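Local coordinates for methyltransferase (Streptomyces avermitilis, PDB 3GO4), which is probably an S-adenosylmethionine-dependent methyltransferase of undetermined substrate, here holding the reaction product S-adenosyl-L-homocysteine, at residues E20-A25 against A218-P223; V109-D114 against V136-L141; A168-V173 against R225-A230. One frame throughout, in Å; residues are numbered along the deposited sequence. Where two conformers were deposited one is given.

Contact 1: E20-A25 against A218-P223. With SAH (S-adenosyl-L-homocysteine), chain B.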
loop_
_atom_site.group_PDB
_atom_site.type_symbol
_atom_site.label_atom_id
_atom_site.label_comp_id
_atom_site.label_asym_id
_atom_site.label_seq_id
_atom_site.Cartn_x
_atom_site.Cartn_y
_atom_site.Cartn_z
ATOM N N GLU A 20 9.230 21.629 -4.475
ATOM C CA GLU A 20 8.798 22.721 -3.597
ATOM C C GLU A 20 7.546 22.440 -2.754
ATOM O O GLU A 20 7.167 23.275 -1.920
ATOM C CB GLU A 20 8.619 24.012 -4.407
ATOM C CG GLU A 20 9.901 24.532 -5.058
ATOM C CD GLU A 20 11.084 24.615 -4.097
ATOM O OE1 GLU A 20 11.713 23.563 -3.785
ATOM O OE2 GLU A 20 11.433 25.748 -3.695
ATOM N N SER A 21 6.889 21.303 -2.989
ATOM C CA SER A 21 5.723 20.912 -2.211
ATOM C C SER A 21 5.933 19.501 -1.672
ATOM O O SER A 21 6.729 18.744 -2.198
ATOM C CB SER A 21 4.462 21.007 -3.064
ATOM O OG SER A 21 4.296 22.342 -3.544
ATOM N N ALA A 22 5.241 19.176 -0.599
ATOM C CA ALA A 22 5.336 17.850 -0.014
ATOM C C ALA A 22 4.489 16.860 -0.828
ATOM O O ALA A 22 3.456 17.229 -1.413
ATOM C CB ALA A 22 4.890 17.894 1.438
ATOM N N HIS A 23 4.969 15.617 -0.917
ATOM C CA HIS A 23 4.287 14.526 -1.613
ATOM C C HIS A 23 4.285 13.369 -0.620
ATOM O O HIS A 23 5.263 13.194 0.138
ATOM C CB HIS A 23 5.040 14.043 -2.867
ATOM C CG HIS A 23 5.157 15.072 -3.951
ATOM N ND1 HIS A 23 4.567 14.918 -5.182
ATOM C CD2 HIS A 23 5.790 16.264 -3.981
ATOM C CE1 HIS A 23 4.848 15.964 -5.935
ATOM N NE2 HIS A 23 5.572 16.807 -5.222
ATOM N N SER A 24 3.222 12.576 -0.670
ATOM C CA SER A 24 3.010 11.481 0.285
ATOM C C SER A 24 4.058 10.391 0.289
ATOM O O SER A 24 4.436 9.918 1.371
ATOM C CB SER A 24 1.621 10.863 0.080
ATOM O OG SER A 24 1.506 10.202 -1.174
ATOM N N ALA A 25 4.538 9.994 -0.890
ATOM C CA ALA A 25 5.566 8.945 -0.988
ATOM C C ALA A 25 6.879 9.315 -0.307
ATOM O O ALA A 25 7.550 8.480 0.282
ATOM C CB ALA A 25 5.843 8.566 -2.462
ATOM N N ALA A 218 -4.095 17.636 4.574
ATOM C CA ALA A 218 -5.078 18.489 3.846
ATOM C C ALA A 218 -4.547 19.901 3.599
ATOM O O ALA A 218 -4.767 20.458 2.516
ATOM C CB ALA A 218 -6.426 18.541 4.584
ATOM N N ALA A 219 -3.814 20.460 4.569
ATOM C CA ALA A 219 -3.260 21.814 4.442
ATOM C C ALA A 219 -2.124 21.892 3.435
ATOM O O ALA A 219 -1.696 22.979 3.067
ATOM C CB ALA A 219 -2.765 22.339 5.803
ATOM N N ARG A 220 -1.595 20.733 3.063
ATOM C CA ARG A 220 -0.542 20.628 2.073
ATOM C C ARG A 220 -1.072 20.002 0.776
ATOM O O ARG A 220 -0.349 19.297 0.075
ATOM C CB ARG A 220 0.614 19.839 2.663
ATOM C CG ARG A 220 1.251 20.551 3.822
ATOM C CD ARG A 220 2.291 19.708 4.508
ATOM N NE ARG A 220 3.138 20.535 5.358
ATOM C CZ ARG A 220 2.907 20.833 6.632
ATOM N NH1 ARG A 220 1.845 20.351 7.275
ATOM N NH2 ARG A 220 3.755 21.617 7.283
ATOM N N ASN A 221 -2.351 20.270 0.494
ATOM C CA ASN A 221 -3.004 19.835 -0.744
ATOM C C ASN A 221 -3.066 18.314 -0.926
ATOM O O ASN A 221 -3.047 17.822 -2.048
ATOM C CB ASN A 221 -2.292 20.482 -1.945
ATOM C CG ASN A 221 -3.170 20.557 -3.173
ATOM O OD1 ASN A 221 -4.378 20.718 -3.069
ATOM N ND2 ASN A 221 -2.560 20.462 -4.347
HETATM N N MSE A 222 -3.132 17.571 0.180
HETATM C CA MSE A 222 -3.236 16.120 0.137
HETATM C C MSE A 222 -4.472 15.682 0.952
HETATM O O MSE A 222 -4.334 15.121 2.066
HETATM C CB MSE A 222 -1.952 15.478 0.664
HETATM C CG MSE A 222 -0.758 15.783 -0.235
HETATM SE SE MSE A 222 0.832 14.932 0.392
HETATM C CE MSE A 222 1.282 16.146 1.790
ATOM N N PRO A 223 -5.685 15.917 0.392
ATOM C CA PRO A 223 -6.946 15.550 1.031
ATOM C C PRO A 223 -6.883 14.113 1.566
ATOM O O PRO A 223 -6.319 13.252 0.924
ATOM C CB PRO A 223 -7.935 15.631 -0.114
ATOM C CG PRO A 223 -7.424 16.695 -0.968
ATOM C CD PRO A 223 -5.931 16.535 -0.928
HETATM N N SAH B . 2.134 0.884 -0.908
HETATM C CA SAH B . 3.420 1.429 -0.303
HETATM C CB SAH B . 3.554 2.955 -0.430
HETATM C CG SAH B . 2.488 3.738 0.348
HETATM S SD SAH B . 2.604 5.501 0.135
HETATM C C SAH B . 3.509 1.013 1.150
HETATM O O SAH B . 4.579 0.797 1.721
HETATM O OXT SAH B . 2.489 0.829 1.802
HETATM C "C5'" SAH B . 1.243 5.995 -0.871
HETATM C "C4'" SAH B . 1.612 5.951 -2.341
HETATM O "O4'" SAH B . 0.418 6.007 -3.125
HETATM C "C3'" SAH B . 2.483 7.123 -2.764
HETATM O "O3'" SAH B . 3.618 6.616 -3.435
HETATM C "C2'" SAH B . 1.598 7.935 -3.682
HETATM O "O2'" SAH B . 2.281 8.652 -4.690
HETATM C "C1'" SAH B . 0.691 6.848 -4.246
HETATM N N9 SAH B . -0.577 7.343 -4.773
HETATM C C8 SAH B . -1.393 8.238 -4.185
HETATM N N7 SAH B . -2.487 8.467 -4.940
HETATM C C5 SAH B . -2.368 7.710 -6.038
HETATM C C6 SAH B . -3.186 7.473 -7.232
HETATM N N6 SAH B . -4.358 8.136 -7.344
HETATM N N1 SAH B . -2.724 6.608 -8.162
HETATM C C2 SAH B . -1.556 5.930 -7.994
HETATM N N3 SAH B . -0.748 6.105 -6.923
HETATM C C4 SAH B . -1.112 6.946 -5.928
HETATM O O HOH W 1 1.755 19.280 -1.151
#

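Contact 2: V109-D114 against V136-L141. With SAH (S-adenosyl-L-homocysteine), chain B.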
loop_
_atom_site.group_PDB
_atom_site.type_symbol
_atom_site.label_atom_id
_atom_site.label_comp_id
_atom_site.label_asym_id
_atom_site.label_seq_id
_atom_site.Cartn_x
_atom_site.Cartn_y
_atom_site.Cartn_z
ATOM N N VAL A 109 3.502 -6.243 -11.066
ATOM C CA VAL A 109 3.353 -4.961 -11.766
ATOM C C VAL A 109 3.201 -3.939 -10.663
ATOM O O VAL A 109 2.341 -4.083 -9.783
ATOM C CB VAL A 109 2.154 -4.874 -12.722
ATOM C CG1 VAL A 109 1.945 -3.425 -13.178
ATOM C CG2 VAL A 109 2.349 -5.759 -13.890
ATOM N N TYR A 110 4.062 -2.925 -10.696
ATOM C CA TYR A 110 4.091 -1.869 -9.733
ATOM C C TYR A 110 3.482 -0.655 -10.398
ATOM O O TYR A 110 3.658 -0.450 -11.597
ATOM C CB TYR A 110 5.482 -1.482 -9.380
ATOM C CG TYR A 110 6.231 -2.455 -8.525
ATOM C CD1 TYR A 110 5.935 -2.567 -7.195
ATOM C CD2 TYR A 110 7.303 -3.146 -9.020
ATOM C CE1 TYR A 110 6.677 -3.406 -6.367
ATOM C CE2 TYR A 110 8.057 -3.987 -8.194
ATOM C CZ TYR A 110 7.740 -4.089 -6.891
ATOM O OH TYR A 110 8.517 -4.893 -6.046
ATOM N N VAL A 111 2.763 0.121 -9.620
ATOM C CA VAL A 111 2.063 1.290 -10.176
ATOM C C VAL A 111 2.058 2.495 -9.223
ATOM O O VAL A 111 1.761 2.347 -8.030
ATOM C CB VAL A 111 0.588 0.890 -10.431
ATOM C CG1 VAL A 111 -0.155 2.008 -11.141
ATOM C CG2 VAL A 111 0.470 -0.496 -11.215
ATOM N N ASP A 112 2.366 3.706 -9.720
ATOM C CA ASP A 112 2.324 4.873 -8.856
ATOM C C ASP A 112 2.106 6.067 -9.748
ATOM O O ASP A 112 2.361 5.980 -10.955
ATOM C CB ASP A 112 3.613 5.011 -8.014
ATOM C CG ASP A 112 3.376 5.698 -6.659
ATOM O OD1 ASP A 112 3.203 6.903 -6.618
ATOM O OD2 ASP A 112 3.394 5.028 -5.591
ATOM N N ASN A 113 1.560 7.142 -9.187
ATOM C CA ASN A 113 1.419 8.388 -9.943
ATOM C C ASN A 113 2.390 9.491 -9.492
ATOM O O ASN A 113 2.286 10.614 -9.953
ATOM C CB ASN A 113 -0.014 8.919 -9.916
ATOM C CG ASN A 113 -0.420 9.478 -8.556
ATOM O OD1 ASN A 113 0.279 9.315 -7.558
ATOM N ND2 ASN A 113 -1.556 10.152 -8.517
ATOM N N ASP A 114 3.328 9.193 -8.601
ATOM C CA ASP A 114 4.305 10.217 -8.211
ATOM C C ASP A 114 5.496 10.122 -9.179
ATOM O O ASP A 114 6.138 9.119 -9.196
ATOM C CB ASP A 114 4.754 10.020 -6.758
ATOM C CG ASP A 114 5.674 11.143 -6.267
ATOM O OD1 ASP A 114 6.393 11.727 -7.127
ATOM O OD2 ASP A 114 5.679 11.428 -5.023
ATOM N N VAL A 136 4.453 0.922 -14.077
ATOM C CA VAL A 136 3.558 1.754 -14.858
ATOM C C VAL A 136 3.281 3.000 -14.050
ATOM O O VAL A 136 2.912 2.899 -12.882
ATOM C CB VAL A 136 2.191 1.010 -15.131
ATOM C CG1 VAL A 136 1.162 1.947 -15.775
ATOM C CG2 VAL A 136 2.404 -0.224 -15.989
ATOM N N GLU A 137 3.406 4.178 -14.673
ATOM C CA GLU A 137 3.048 5.413 -14.009
ATOM C C GLU A 137 1.615 5.707 -14.432
ATOM O O GLU A 137 1.354 5.916 -15.611
ATOM C CB GLU A 137 3.961 6.552 -14.426
ATOM C CG GLU A 137 3.795 7.772 -13.598
ATOM C CD GLU A 137 4.695 8.881 -14.053
ATOM O OE1 GLU A 137 4.374 9.532 -15.071
ATOM O OE2 GLU A 137 5.713 9.111 -13.392
ATOM N N ALA A 138 0.697 5.704 -13.467
ATOM C CA ALA A 138 -0.717 5.817 -13.743
ATOM C C ALA A 138 -1.495 6.139 -12.475
ATOM O O ALA A 138 -1.016 5.912 -11.360
ATOM C CB ALA A 138 -1.231 4.505 -14.345
ATOM N N ASP A 139 -2.707 6.652 -12.673
ATOM C CA ASP A 139 -3.600 7.074 -11.595
ATOM C C ASP A 139 -4.650 5.988 -11.318
ATOM O O ASP A 139 -5.355 5.547 -12.244
ATOM C CB ASP A 139 -4.252 8.397 -12.042
ATOM C CG ASP A 139 -5.095 9.062 -10.958
ATOM O OD1 ASP A 139 -5.499 8.399 -9.984
ATOM O OD2 ASP A 139 -5.387 10.286 -11.109
HETATM N N MSE A 140 -4.770 5.542 -10.055
HETATM C CA MSE A 140 -5.738 4.474 -9.735
HETATM C C MSE A 140 -7.189 4.870 -10.048
HETATM O O MSE A 140 -8.047 4.004 -10.254
HETATM C CB MSE A 140 -5.587 3.932 -8.296
HETATM C CG MSE A 140 -6.502 4.465 -7.229
HETATM SE SE MSE A 140 -6.196 3.507 -5.505
HETATM C CE MSE A 140 -6.293 1.702 -6.045
ATOM N N LEU A 141 -7.454 6.172 -10.120
ATOM C CA LEU A 141 -8.764 6.651 -10.526
ATOM C C LEU A 141 -9.035 6.370 -12.023
ATOM O O LEU A 141 -10.097 6.682 -12.529
ATOM C CB LEU A 141 -8.953 8.136 -10.172
ATOM C CG LEU A 141 -9.388 8.365 -8.715
ATOM C CD1 LEU A 141 -8.439 7.706 -7.700
ATOM C CD2 LEU A 141 -9.538 9.828 -8.414
HETATM N N SAH B . 2.134 0.884 -0.908
HETATM C CA SAH B . 3.420 1.429 -0.303
HETATM C CB SAH B . 3.554 2.955 -0.430
HETATM C CG SAH B . 2.488 3.738 0.348
HETATM S SD SAH B . 2.604 5.501 0.135
HETATM C C SAH B . 3.509 1.013 1.150
HETATM O O SAH B . 4.579 0.797 1.721
HETATM O OXT SAH B . 2.489 0.829 1.802
HETATM C "C5'" SAH B . 1.243 5.995 -0.871
HETATM C "C4'" SAH B . 1.612 5.951 -2.341
HETATM O "O4'" SAH B . 0.418 6.007 -3.125
HETATM C "C3'" SAH B . 2.483 7.123 -2.764
HETATM O "O3'" SAH B . 3.618 6.616 -3.435
HETATM C "C2'" SAH B . 1.598 7.935 -3.682
HETATM O "O2'" SAH B . 2.281 8.652 -4.690
HETATM C "C1'" SAH B . 0.691 6.848 -4.246
HETATM N N9 SAH B . -0.577 7.343 -4.773
HETATM C C8 SAH B . -1.393 8.238 -4.185
HETATM N N7 SAH B . -2.487 8.467 -4.940
HETATM C C5 SAH B . -2.368 7.710 -6.038
HETATM C C6 SAH B . -3.186 7.473 -7.232
HETATM N N6 SAH B . -4.358 8.136 -7.344
HETATM N N1 SAH B . -2.724 6.608 -8.162
HETATM C C2 SAH B . -1.556 5.930 -7.994
HETATM N N3 SAH B . -0.748 6.105 -6.923
HETATM C C4 SAH B . -1.112 6.946 -5.928
HETATM O O HOH W 2 6.207 7.632 -11.517
#

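Contact 3: A168-V173 against R225-A230. With SAH (S-adenosyl-L-homocysteine), chain B.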
loop_
_atom_site.group_PDB
_atom_site.type_symbol
_atom_site.label_atom_id
_atom_site.label_comp_id
_atom_site.label_asym_id
_atom_site.label_seq_id
_atom_site.Cartn_x
_atom_site.Cartn_y
_atom_site.Cartn_z
ATOM N N ALA A 168 -1.792 1.479 1.934
ATOM C CA ALA A 168 -1.488 2.815 2.437
ATOM C C ALA A 168 -1.759 3.839 1.394
ATOM O O ALA A 168 -0.976 4.790 1.281
ATOM C CB ALA A 168 -0.065 2.965 2.814
ATOM N N ILE A 169 -2.780 3.600 0.592
ATOM C CA ILE A 169 -3.136 4.577 -0.462
ATOM C C ILE A 169 -4.575 5.023 -0.424
ATOM O O ILE A 169 -4.860 6.221 -0.720
ATOM C CB ILE A 169 -2.774 4.046 -1.878
ATOM C CG1 ILE A 169 -3.308 4.998 -2.979
ATOM C CG2 ILE A 169 -3.421 2.740 -2.143
ATOM C CD1 ILE A 169 -2.823 4.682 -4.352
ATOM N N VAL A 170 -5.487 4.136 -0.031
ATOM C CA VAL A 170 -6.901 4.478 -0.090
ATOM C C VAL A 170 -7.302 5.652 0.824
ATOM O O VAL A 170 -8.306 6.311 0.574
ATOM C CB VAL A 170 -7.817 3.229 0.111
ATOM C CG1 VAL A 170 -7.959 2.833 1.580
ATOM C CG2 VAL A 170 -9.153 3.495 -0.479
ATOM N N HIS A 171 -6.497 5.957 1.836
ATOM C CA HIS A 171 -6.823 7.100 2.692
ATOM C C HIS A 171 -6.670 8.420 1.911
ATOM O O HIS A 171 -7.162 9.449 2.355
ATOM C CB HIS A 171 -6.051 7.069 4.017
ATOM C CG HIS A 171 -4.565 7.061 3.863
ATOM N ND1 HIS A 171 -3.847 5.913 3.613
ATOM C CD2 HIS A 171 -3.658 8.057 3.977
ATOM C CE1 HIS A 171 -2.563 6.211 3.540
ATOM N NE2 HIS A 171 -2.417 7.503 3.762
ATOM N N PHE A 172 -6.041 8.391 0.734
ATOM C CA PHE A 172 -5.954 9.613 -0.116
ATOM C C PHE A 172 -7.080 9.691 -1.146
ATOM O O PHE A 172 -7.098 10.621 -2.003
ATOM C CB PHE A 172 -4.613 9.687 -0.837
ATOM C CG PHE A 172 -3.441 9.816 0.079
ATOM C CD1 PHE A 172 -3.190 10.996 0.747
ATOM C CD2 PHE A 172 -2.574 8.758 0.268
ATOM C CE1 PHE A 172 -2.085 11.131 1.592
ATOM C CE2 PHE A 172 -1.475 8.893 1.103
ATOM C CZ PHE A 172 -1.253 10.074 1.773
ATOM N N VAL A 173 -8.029 8.751 -1.066
ATOM C CA VAL A 173 -9.140 8.683 -2.011
ATOM C C VAL A 173 -10.395 9.033 -1.221
ATOM O O VAL A 173 -10.780 8.344 -0.268
ATOM C CB VAL A 173 -9.301 7.277 -2.678
ATOM C CG1 VAL A 173 -10.421 7.345 -3.753
ATOM C CG2 VAL A 173 -7.984 6.794 -3.297
ATOM N N ARG A 225 -8.998 10.758 3.797
ATOM C CA ARG A 225 -10.226 10.142 4.269
ATOM C C ARG A 225 -9.878 8.942 5.150
ATOM O O ARG A 225 -9.470 7.886 4.670
ATOM C CB ARG A 225 -11.121 9.704 3.122
ATOM C CG ARG A 225 -12.419 8.994 3.535
ATOM C CD ARG A 225 -13.291 9.804 4.534
ATOM N NE ARG A 225 -14.678 9.359 4.474
ATOM C CZ ARG A 225 -15.247 8.456 5.270
ATOM N NH1 ARG A 225 -14.578 7.871 6.265
ATOM N NH2 ARG A 225 -16.516 8.124 5.062
ATOM N N LEU A 226 -10.043 9.136 6.440
ATOM C CA LEU A 226 -9.802 8.093 7.436
ATOM C C LEU A 226 -11.123 7.360 7.669
ATOM O O LEU A 226 -12.219 7.958 7.601
ATOM C CB LEU A 226 -9.247 8.719 8.716
ATOM C CG LEU A 226 -7.917 9.460 8.529
ATOM C CD1 LEU A 226 -7.480 10.112 9.859
ATOM C CD2 LEU A 226 -6.807 8.564 7.930
ATOM N N ARG A 227 -11.029 6.071 7.978
ATOM C CA ARG A 227 -12.223 5.244 8.048
ATOM C C ARG A 227 -12.394 4.413 9.311
ATOM O O ARG A 227 -11.415 4.022 9.950
ATOM C CB ARG A 227 -12.233 4.324 6.819
ATOM C CG ARG A 227 -12.458 5.087 5.478
ATOM C CD ARG A 227 -12.401 4.164 4.226
ATOM N NE ARG A 227 -12.728 4.950 3.012
ATOM C CZ ARG A 227 -11.848 5.627 2.276
ATOM N NH1 ARG A 227 -10.547 5.609 2.569
ATOM N NH2 ARG A 227 -12.268 6.320 1.195
ATOM N N THR A 228 -13.656 4.148 9.635
ATOM C CA THR A 228 -14.036 3.271 10.733
ATOM C C THR A 228 -13.871 1.833 10.274
ATOM O O THR A 228 -13.718 1.546 9.068
ATOM C CB THR A 228 -15.488 3.452 11.147
ATOM O OG1 THR A 228 -16.350 3.014 10.074
ATOM C CG2 THR A 228 -15.781 4.942 11.471
ATOM N N HIS A 229 -13.874 0.919 11.226
ATOM C CA HIS A 229 -13.809 -0.503 10.890
ATOM C C HIS A 229 -14.983 -0.892 9.945
ATOM O O HIS A 229 -14.780 -1.606 8.976
ATOM C CB HIS A 229 -13.827 -1.330 12.164
ATOM C CG HIS A 229 -13.573 -2.789 11.952
ATOM N ND1 HIS A 229 -14.572 -3.681 11.648
ATOM C CD2 HIS A 229 -12.432 -3.511 12.030
ATOM C CE1 HIS A 229 -14.057 -4.894 11.550
ATOM N NE2 HIS A 229 -12.758 -4.815 11.764
ATOM N N ALA A 230 -16.188 -0.384 10.198
ATOM C CA ALA A 230 -17.366 -0.661 9.347
ATOM C C ALA A 230 -17.176 -0.134 7.907
ATOM O O ALA A 230 -17.582 -0.783 6.940
ATOM C CB ALA A 230 -18.639 -0.047 9.971
HETATM N N SAH B . 2.134 0.884 -0.908
HETATM C CA SAH B . 3.420 1.429 -0.303
HETATM C CB SAH B . 3.554 2.955 -0.430
HETATM C CG SAH B . 2.488 3.738 0.348
HETATM S SD SAH B . 2.604 5.501 0.135
HETATM C C SAH B . 3.509 1.013 1.150
HETATM O O SAH B . 4.579 0.797 1.721
HETATM O OXT SAH B . 2.489 0.829 1.802
HETATM C "C5'" SAH B . 1.243 5.995 -0.871
HETATM C "C4'" SAH B . 1.612 5.951 -2.341
HETATM O "O4'" SAH B . 0.418 6.007 -3.125
HETATM C "C3'" SAH B . 2.483 7.123 -2.764
HETATM O "O3'" SAH B . 3.618 6.616 -3.435
HETATM C "C2'" SAH B . 1.598 7.935 -3.682
HETATM O "O2'" SAH B . 2.281 8.652 -4.690
HETATM C "C1'" SAH B . 0.691 6.848 -4.246
HETATM N N9 SAH B . -0.577 7.343 -4.773
HETATM C C8 SAH B . -1.393 8.238 -4.185
HETATM N N7 SAH B . -2.487 8.467 -4.940
HETATM C C5 SAH B . -2.368 7.710 -6.038
HETATM C C6 SAH B . -3.186 7.473 -7.232
HETATM N N6 SAH B . -4.358 8.136 -7.344
HETATM N N1 SAH B . -2.724 6.608 -8.162
HETATM C C2 SAH B . -1.556 5.930 -7.994
HETATM N N3 SAH B . -0.748 6.105 -6.923
HETATM C C4 SAH B . -1.112 6.946 -5.928
#

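Contact 1: E20-A25 against A218-P223
Met222, deposited as selenomethionine, carries this contact by laying its selenium against the backbone where helix 24-32 begins. Its CG stands anti to the carbonyl carbon (chi1 -65°) and the chain runs straight on to Met222 SE, which rests 3.5 Å from Ser24 N and 3.9 Å from His23 C. A bend at the last torsion (chi3 -79°) then swings the methyl group alongside Ala22, with Met222 CE 4.0 Å from Ala22 CB. Ala22 CB also meets the aliphatic part of Arg220 at CD, 4.4 Å away, while the guanidinium of Arg220 is drawn off to Glu216 and Glu43. The touch is thus apolar from side chain to side chain; a water donates to Ala22 O at 2.7 Å, and its link to Arg220 O is too short to be trusted. Asn221, with positive phi, is the C-prime residue of the Schellman motif that ends helix 207-219 and brings Met222 round to this side. Facing the ligand, Ser24 OG lies 3.4 Å from C2' of S-adenosyl-L-homocysteine, and Ala25 CB reaches O3'. A helix N-terminus placed over the ribose in this way forms part of the cofactor pocket wall.

Contact 2: V109-D114 against V136-L141
Asp112 O receives the N-H of Ala138 at 3.0 Å from above its carbonyl plane, 44° out of it, and at 3.2 Å also meets CA of Glu137 in a CA-H...O contact. This happens where two parallel strands of the Rossmann-like methyltransferase sheet end and their chains turn to the cofactor. The parallel pairing continues: Val136 N bonds to Tyr110 O, and a weak bond joins Asp112 N to Val136 O. Val111 CG1, on the face of the sheet that also carries Val136, packs against Ala138 CB, and Ile146 touches both. On the side of Glu137, Asp112 supplies the acidic residue at the end of the second strand that grips the ribose, as in many class I methyltransferases. Asp112 OD1 accepts from O2' of the ligand at 2.8 Å and Asp112 OD2 from O3' at 2.7 Å. Two N-H groups also fix the carboxylate: Asp114 N reaches the anti lone pair of OD1 in an Asx turn, and Gly88 N bonds to OD2. Asn113, with CG between its backbone N and carbonyl carbon (chi1 71°), lays its amide nearly parallel over one adenine face, OD1 3.2 Å from C4. The adenine edge is read by Met140 N, which donates to N1 at 3.0 Å, and by Asp139, whose OD1 accepts from N6 and also, at 3.0 Å, from Leu141 N, which lies above the carboxylate plane, 49° out of it.

Contact 3: A168-V173 against R225-A230
Arg227 points its guanidinium end-on into the turn at 170-173 and bonds to two of its carbonyls with two different nitrogens. Arg227 NH2 meets Val173 O at 2.9 Å, close to the guanidinium plane, whereas Arg227 NH1 reaches Val170 O at 3.1 Å from above the carbonyl plane, 64° out of it. Val173 N approaches that same oxygen from the opposite face, so Val170 O is gripped from both sides. The reach comes from a chain extended from CG to NE (chi2 177°, chi3 176°); the side chain of Val170 crosses it at about a right angle. Over one face of the guanidinium lies Arg225 CG, 3.5 Å above the plane and offset toward the rim.

The turn follows strand 163-167, the fourth strand of the class I methyltransferase fold, and its residues 170-172 form a 3-10 segment, whereas 225-230 runs past the end of strand 195-201, where Arg227 pairs with Gly201. Between the backbones, Arg225 N donates to His171 O at 2.7 Å, in the carbonyl plane. The Arg225 side chain bends at chi2 so that NH1 bonds to Leu226 O, while NH2 forms salt bridges with Asp175 and Glu231. Replacing Arg227 with a leucine would probably leave Val173 O without this buried donor and take one of two donors from Val170 O, so that the turn is less firmly fixed. On the ligand side of the turn, His171 and Phe172 lean together, His171 CD2 lying 3.7 Å above the phenyl plane of Phe172 near its rim.

In the fold
The contacts converge on S-adenosyl-L-homocysteine, with centres about 16 to 18 Å apart. Contact 1 meets the sugar from the start of helix 24-32, contact 2 holds the ribose hydroxyls and the adenine edge, and contact 3 supplies Ile169, whose CD1 lies 3.2 Å from C4 of the ligand. That methyl sits on the adenine face opposite Asn113 of contact 2, so the two contacts sandwich the base. They touch, Met140 SE lying 3.8 Å from Ile169 CD1. Contact 1 joins both: His23 CB is 3.4 Å from Asp114 OD2, and Ser24 CB is 3.4 Å from Phe172 CZ. Along the chain, contact 2 nests within the loop closed by contact 1, while contacts 1 and 3 interleave.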